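Local structure of alpha-glucosidase (Bacteroides thetaiotaomicron, 5XFM) at residues F148-D161 with Q188-G202. The protein probably hydrolyses terminal beta-L-arabinopyranosides and alpha-galactosides as a bifunctional, calcium-binding glycoside hydrolase of family 97. The protein carries 1 engineered substitution. Residues are numbered along the deposited sequence; the frame is centred on the assembly and turned at random.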
loop_
_atom_site.group_PDB
_atom_site.type_symbol
_atom_site.label_atom_id
_atom_site.label_comp_id
_atom_site.label_asym_id
_atom_site.label_seq_id
_atom_site.Cartn_x
_atom_site.Cartn_y
_atom_site.Cartn_z
ATOM N N PHE A 148 20.529 -5.437 -10.617
ATOM C CA PHE A 148 19.795 -5.274 -11.873
ATOM C C PHE A 148 20.688 -5.136 -13.100
ATOM O O PHE A 148 21.845 -4.736 -12.983
ATOM C CB PHE A 148 18.860 -4.065 -11.780
ATOM C CG PHE A 148 17.789 -4.220 -10.747
ATOM C CD1 PHE A 148 16.593 -4.846 -11.060
ATOM C CD2 PHE A 148 17.981 -3.752 -9.461
ATOM C CE1 PHE A 148 15.601 -4.993 -10.104
ATOM C CE2 PHE A 148 16.996 -3.900 -8.503
ATOM C CZ PHE A 148 15.807 -4.521 -8.827
ATOM N N PRO A 149 20.152 -5.485 -14.283
ATOM C CA PRO A 149 20.904 -5.226 -15.515
ATOM C C PRO A 149 21.236 -3.751 -15.671
ATOM O O PRO A 149 20.459 -2.882 -15.279
ATOM C CB PRO A 149 19.952 -5.693 -16.616
ATOM C CG PRO A 149 19.085 -6.698 -15.957
ATOM C CD PRO A 149 18.908 -6.229 -14.540
ATOM N N GLU A 150 22.395 -3.502 -16.263
ATOM C CA GLU A 150 22.976 -2.176 -16.457
ATOM C C GLU A 150 21.991 -1.103 -16.932
ATOM O O GLU A 150 22.037 0.037 -16.474
ATOM C CB GLU A 150 24.151 -2.312 -17.420
ATOM C CG GLU A 150 25.440 -2.602 -16.668
ATOM C CD GLU A 150 26.637 -2.788 -17.574
ATOM O OE1 GLU A 150 26.656 -2.200 -18.675
ATOM O OE2 GLU A 150 27.551 -3.553 -17.189
ATOM N N GLN A 151 21.118 -1.460 -17.868
ATOM C CA GLN A 151 20.261 -0.471 -18.516
ATOM C C GLN A 151 19.003 -0.169 -17.697
ATOM O O GLN A 151 18.099 0.521 -18.166
ATOM C CB GLN A 151 19.855 -0.945 -19.915
ATOM C CG GLN A 151 18.853 -2.091 -19.937
ATOM C CD GLN A 151 19.471 -3.462 -19.690
ATOM O OE1 GLN A 151 20.588 -3.579 -19.180
ATOM N NE2 GLN A 151 18.733 -4.509 -20.043
ATOM N N THR A 152 18.943 -0.695 -16.477
ATOM C CA THR A 152 17.738 -0.590 -15.655
ATOM C C THR A 152 17.493 0.826 -15.141
ATOM O O THR A 152 18.406 1.455 -14.606
ATOM C CB THR A 152 17.808 -1.529 -14.437
ATOM O OG1 THR A 152 17.940 -2.887 -14.877
ATOM C CG2 THR A 152 16.563 -1.375 -13.576
ATOM N N THR A 153 16.266 1.326 -15.297
ATOM C CA THR A 153 15.895 2.591 -14.652
ATOM C C THR A 153 14.920 2.367 -13.486
ATOM O O THR A 153 14.369 1.279 -13.317
ATOM C CB THR A 153 15.292 3.596 -15.652
ATOM O OG1 THR A 153 14.225 2.979 -16.379
ATOM C CG2 THR A 153 16.358 4.072 -16.627
ATOM N N THR A 154 14.725 3.399 -12.671
ATOM C CA THR A 154 14.035 3.231 -11.394
ATOM C C THR A 154 12.890 4.221 -11.158
ATOM O O THR A 154 12.911 5.346 -11.653
ATOM C CB THR A 154 15.033 3.367 -10.220
ATOM O OG1 THR A 154 15.315 4.753 -9.999
ATOM C CG2 THR A 154 16.344 2.645 -10.526
ATOM N N PHE A 155 11.901 3.782 -10.383
ATOM C CA PHE A 155 10.779 4.613 -9.950
ATOM C C PHE A 155 10.681 4.498 -8.432
ATOM O O PHE A 155 9.912 3.686 -7.909
ATOM C CB PHE A 155 9.465 4.173 -10.610
ATOM C CG PHE A 155 9.470 4.251 -12.120
ATOM C CD1 PHE A 155 10.216 3.361 -12.880
ATOM C CD2 PHE A 155 8.689 5.185 -12.780
ATOM C CE1 PHE A 155 10.214 3.425 -14.265
ATOM C CE2 PHE A 155 8.675 5.251 -14.165
ATOM C CZ PHE A 155 9.438 4.369 -14.908
ATOM N N LEU A 156 11.463 5.316 -7.734
ATOM C CA LEU A 156 11.636 5.196 -6.289
ATOM C C LEU A 156 11.309 6.471 -5.513
ATOM O O LEU A 156 11.497 7.583 -6.010
ATOM C CB LEU A 156 13.082 4.798 -5.976
ATOM C CG LEU A 156 13.693 3.676 -6.817
ATOM C CD1 LEU A 156 15.191 3.524 -6.566
ATOM C CD2 LEU A 156 12.974 2.381 -6.502
ATOM N N CYS A 157 10.845 6.297 -4.280
ATOM C CA CYS A 157 10.753 7.407 -3.340
ATOM C C CYS A 157 11.676 7.114 -2.159
ATOM O O CYS A 157 11.722 5.986 -1.651
ATOM C CB CYS A 157 9.312 7.627 -2.873
ATOM S SG CYS A 157 8.587 6.226 -1.992
ATOM N N PRO A 158 12.416 8.133 -1.715
ATOM C CA PRO A 158 13.468 7.931 -0.722
ATOM C C PRO A 158 12.931 7.769 0.687
ATOM O O PRO A 158 11.826 8.220 0.988
ATOM C CB PRO A 158 14.279 9.213 -0.832
ATOM C CG PRO A 158 13.223 10.245 -1.135
ATOM C CD PRO A 158 12.276 9.558 -2.073
ATOM N N GLN A 159 13.707 7.100 1.527
ATOM C CA GLN A 159 13.474 7.114 2.961
ATOM C C GLN A 159 14.045 8.415 3.540
ATOM O O GLN A 159 15.158 8.811 3.201
ATOM C CB GLN A 159 14.104 5.881 3.619
ATOM C CG GLN A 159 14.116 5.914 5.139
ATOM C CD GLN A 159 12.732 5.820 5.750
ATOM O OE1 GLN A 159 11.875 6.673 5.514
ATOM N NE2 GLN A 159 12.519 4.800 6.571
ATOM N N SER A 160 13.293 9.086 4.407
ATOM C CA SER A 160 13.736 10.383 4.926
ATOM C C SER A 160 14.732 10.238 6.075
ATOM O O SER A 160 15.018 9.130 6.523
ATOM C CB SER A 160 12.538 11.227 5.387
ATOM O OG SER A 160 11.956 10.718 6.583
ATOM N N ASP A 161 15.275 11.363 6.531
ATOM C CA ASP A 161 15.990 11.394 7.800
ATOM C C ASP A 161 15.001 11.036 8.897
ATOM O O ASP A 161 13.786 11.051 8.676
ATOM C CB ASP A 161 16.606 12.769 8.086
ATOM C CG ASP A 161 17.629 13.188 7.048
ATOM O OD1 ASP A 161 18.500 12.363 6.700
ATOM O OD2 ASP A 161 17.562 14.351 6.589
ATOM N N GLN A 188 17.612 11.105 -1.961
ATOM C CA GLN A 188 17.481 12.488 -1.493
ATOM C C GLN A 188 18.084 12.705 -0.100
ATOM O O GLN A 188 18.683 13.748 0.161
ATOM C CB GLN A 188 16.004 12.893 -1.502
ATOM C CG GLN A 188 15.691 14.249 -0.875
ATOM C CD GLN A 188 14.202 14.557 -0.870
ATOM O OE1 GLN A 188 13.405 13.842 -1.479
ATOM N NE2 GLN A 188 13.821 15.637 -0.194
ATOM N N TYR A 189 17.933 11.731 0.796
ATOM C CA TYR A 189 18.445 11.895 2.163
ATOM C C TYR A 189 19.655 11.020 2.494
ATOM O O TYR A 189 20.212 11.122 3.588
ATOM C CB TYR A 189 17.356 11.601 3.193
ATOM C CG TYR A 189 16.092 12.415 3.064
ATOM C CD1 TYR A 189 15.069 12.015 2.208
ATOM C CD2 TYR A 189 15.911 13.568 3.814
ATOM C CE1 TYR A 189 13.902 12.754 2.098
ATOM C CE2 TYR A 189 14.750 14.315 3.709
ATOM C CZ TYR A 189 13.749 13.902 2.852
ATOM O OH TYR A 189 12.590 14.642 2.745
ATOM N N GLY A 190 20.054 10.155 1.568
ATOM C CA GLY A 190 21.129 9.215 1.834
ATOM C C GLY A 190 20.716 8.042 2.712
ATOM O O GLY A 190 21.537 7.481 3.446
ATOM N N HIS A 191 19.439 7.671 2.667
ATOM C CA HIS A 191 18.993 6.518 3.446
ATOM C C HIS A 191 18.268 5.483 2.588
ATOM O O HIS A 191 17.464 4.703 3.094
ATOM C CB HIS A 191 18.099 6.977 4.600
ATOM C CG HIS A 191 18.777 7.919 5.549
ATOM N ND1 HIS A 191 19.889 7.565 6.284
ATOM C CD2 HIS A 191 18.502 9.202 5.882
ATOM C CE1 HIS A 191 20.270 8.590 7.026
ATOM N NE2 HIS A 191 19.445 9.596 6.801
ATOM N N GLY A 192 18.579 5.455 1.295
ATOM C CA GLY A 192 17.930 4.538 0.374
ATOM C C GLY A 192 16.450 4.812 0.164
ATOM O O GLY A 192 16.003 5.951 0.242
ATOM N N TYR A 193 15.679 3.762 -0.091
ATOM C CA TYR A 193 14.304 3.918 -0.557
ATOM C C TYR A 193 13.337 2.988 0.169
ATOM O O TYR A 193 13.697 1.868 0.530
ATOM C CB TYR A 193 14.242 3.657 -2.061
ATOM C CG TYR A 193 15.353 4.347 -2.812
ATOM C CD1 TYR A 193 15.214 5.653 -3.252
ATOM C CD2 TYR A 193 16.557 3.697 -3.055
ATOM C CE1 TYR A 193 16.234 6.285 -3.928
ATOM C CE2 TYR A 193 17.584 4.325 -3.727
ATOM C CZ TYR A 193 17.417 5.617 -4.160
ATOM O OH TYR A 193 18.434 6.237 -4.834
ATOM N N THR A 194 12.110 3.442 0.382
ATOM C CA THR A 194 11.127 2.588 1.037
ATOM C C THR A 194 10.339 1.769 0.021
ATOM O O THR A 194 10.135 2.201 -1.119
ATOM C CB THR A 194 10.151 3.389 1.918
ATOM O OG1 THR A 194 9.408 4.312 1.114
ATOM C CG2 THR A 194 10.910 4.113 3.008
ATOM N N PHE A 195 9.914 0.579 0.448
ATOM C CA PHE A 195 9.129 -0.334 -0.381
ATOM C C PHE A 195 7.759 0.248 -0.690
ATOM O O PHE A 195 7.265 1.093 0.058
ATOM C CB PHE A 195 8.979 -1.702 0.310
ATOM C CG PHE A 195 10.256 -2.496 0.388
ATOM C CD1 PHE A 195 11.025 -2.718 -0.748
ATOM C CD2 PHE A 195 10.684 -3.025 1.597
ATOM C CE1 PHE A 195 12.197 -3.452 -0.681
ATOM C CE2 PHE A 195 11.857 -3.758 1.672
ATOM C CZ PHE A 195 12.615 -3.972 0.530
ATOM N N PRO A 196 7.149 -0.177 -1.812
ATOM C CA PRO A 196 7.761 -1.052 -2.821
ATOM C C PRO A 196 8.572 -0.247 -3.828
ATOM O O PRO A 196 8.467 0.983 -3.875
ATOM C CB PRO A 196 6.551 -1.726 -3.474
ATOM C CG PRO A 196 5.475 -0.675 -3.388
ATOM C CD PRO A 196 5.708 0.015 -2.061
ATOM N N CYS A 197 9.376 -0.941 -4.622
ATOM C CA CYS A 197 10.317 -0.278 -5.511
ATOM C C CYS A 197 10.206 -0.810 -6.935
ATOM O O CYS A 197 10.389 -2.001 -7.170
ATOM C CB CYS A 197 11.734 -0.471 -4.983
ATOM S SG CYS A 197 11.966 0.173 -3.326
ATOM N N LEU A 198 9.927 0.082 -7.880
ATOM C CA LEU A 198 9.684 -0.318 -9.262
ATOM C C LEU A 198 10.906 -0.087 -10.150
ATOM O O LEU A 198 11.536 0.963 -10.110
ATOM C CB LEU A 198 8.471 0.430 -9.835
ATOM C CG LEU A 198 8.068 0.038 -11.263
ATOM C CD1 LEU A 198 7.707 -1.455 -11.357
ATOM C CD2 LEU A 198 6.924 0.886 -11.769
ATOM N N PHE A 199 11.225 -1.085 -10.959
ATOM C CA PHE A 199 12.359 -1.028 -11.862
ATOM C C PHE A 199 11.929 -1.391 -13.272
ATOM O O PHE A 199 11.175 -2.340 -13.477
ATOM C CB PHE A 199 13.470 -1.965 -11.406
ATOM C CG PHE A 199 14.051 -1.624 -10.064
ATOM C CD1 PHE A 199 13.449 -2.069 -8.899
ATOM C CD2 PHE A 199 15.223 -0.894 -9.969
ATOM C CE1 PHE A 199 13.994 -1.771 -7.661
ATOM C CE2 PHE A 199 15.773 -0.596 -8.737
ATOM C CZ PHE A 199 15.156 -1.034 -7.581
ATOM N N ARG A 200 12.383 -0.599 -14.237
ATOM C CA ARG A 200 12.188 -0.917 -15.639
ATOM C C ARG A 200 13.473 -1.503 -16.207
ATOM O O ARG A 200 14.531 -0.863 -16.177
ATOM C CB ARG A 200 11.759 0.319 -16.428
ATOM C CG ARG A 200 11.617 0.067 -17.925
ATOM C CD ARG A 200 10.921 1.224 -18.629
ATOM N NE ARG A 200 11.761 2.408 -18.753
ATOM C CZ ARG A 200 12.672 2.577 -19.705
ATOM N NH1 ARG A 200 12.869 1.621 -20.608
ATOM N NH2 ARG A 200 13.389 3.698 -19.747
ATOM N N ILE A 201 13.372 -2.737 -16.694
ATOM C CA ILE A 201 14.527 -3.480 -17.186
ATOM C C ILE A 201 14.740 -3.215 -18.681
ATOM O O ILE A 201 14.636 -4.122 -19.510
ATOM C CB ILE A 201 14.357 -4.991 -16.934
ATOM C CG1 ILE A 201 13.772 -5.232 -15.533
ATOM C CG2 ILE A 201 15.689 -5.717 -17.082
ATOM C CD1 ILE A 201 14.667 -4.755 -14.398
ATOM N N GLY A 202 15.031 -1.962 -19.016
ATOM C CA GLY A 202 15.205 -1.567 -20.399
ATOM C C GLY A 202 13.940 -1.836 -21.185
ATOM O O GLY A 202 12.887 -1.260 -20.910
HETATM O O HOH W 1 15.450 1.358 -18.391
HETATM O O HOH W 2 10.293 3.465 -3.928
HETATM O O HOH W 3 9.372 7.017 2.137
HETATM O O HOH W 4 17.085 8.523 1.315
HETATM O O HOH W 5 20.366 13.523 5.190
#
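The rings of F148 and F199 lie face to face, centroids 3.9 Å apart and planes 19° from parallel, while T152 CG2 meets the F199 ring at its edge. L156 spreads its two methyls between partners: CD1 sits squarely over one face of the Y193 ring, 3.6 Å from its centroid, and CD2 presses on C197 CB. Y189 is sandwiched, with Q188 CG over one face, S160 CA making a CH-pi contact on the opposite face, and P158 CG and D161 OD2 at the edge; its OH hydrogen-bonds E175. A smaller alanine in place of Y189 would probably uncover the S160 backbone and leave E175 without its hydroxyl partner. D161 CG stands anti to its carbonyl carbon (chi1 -61°), turning the carboxylate toward H191, whose NE2 gives OD1 a weak in-plane hydrogen bond (2.9 Å). Beside the phenylalanine stack the backbones illustrate how antiparallel pairing can break and resume: T153 pairs with R200 and F155 with L198, then, after a register shift of two, P158 and Y193 form a separate single bridge, flanked by bonds from Q159 N to G192 O and T194 N to C157 O. R200 NE, by a salt bridge, and T153 OG1, by a hydrogen bond, share D180 OD1. Strand 153-156 lies between 197-200 and 178-182 in a nine-stranded antiparallel sheet of the mutarotase-like GH97 N-terminal domain, with 206-212 flanking 197-200 beyond.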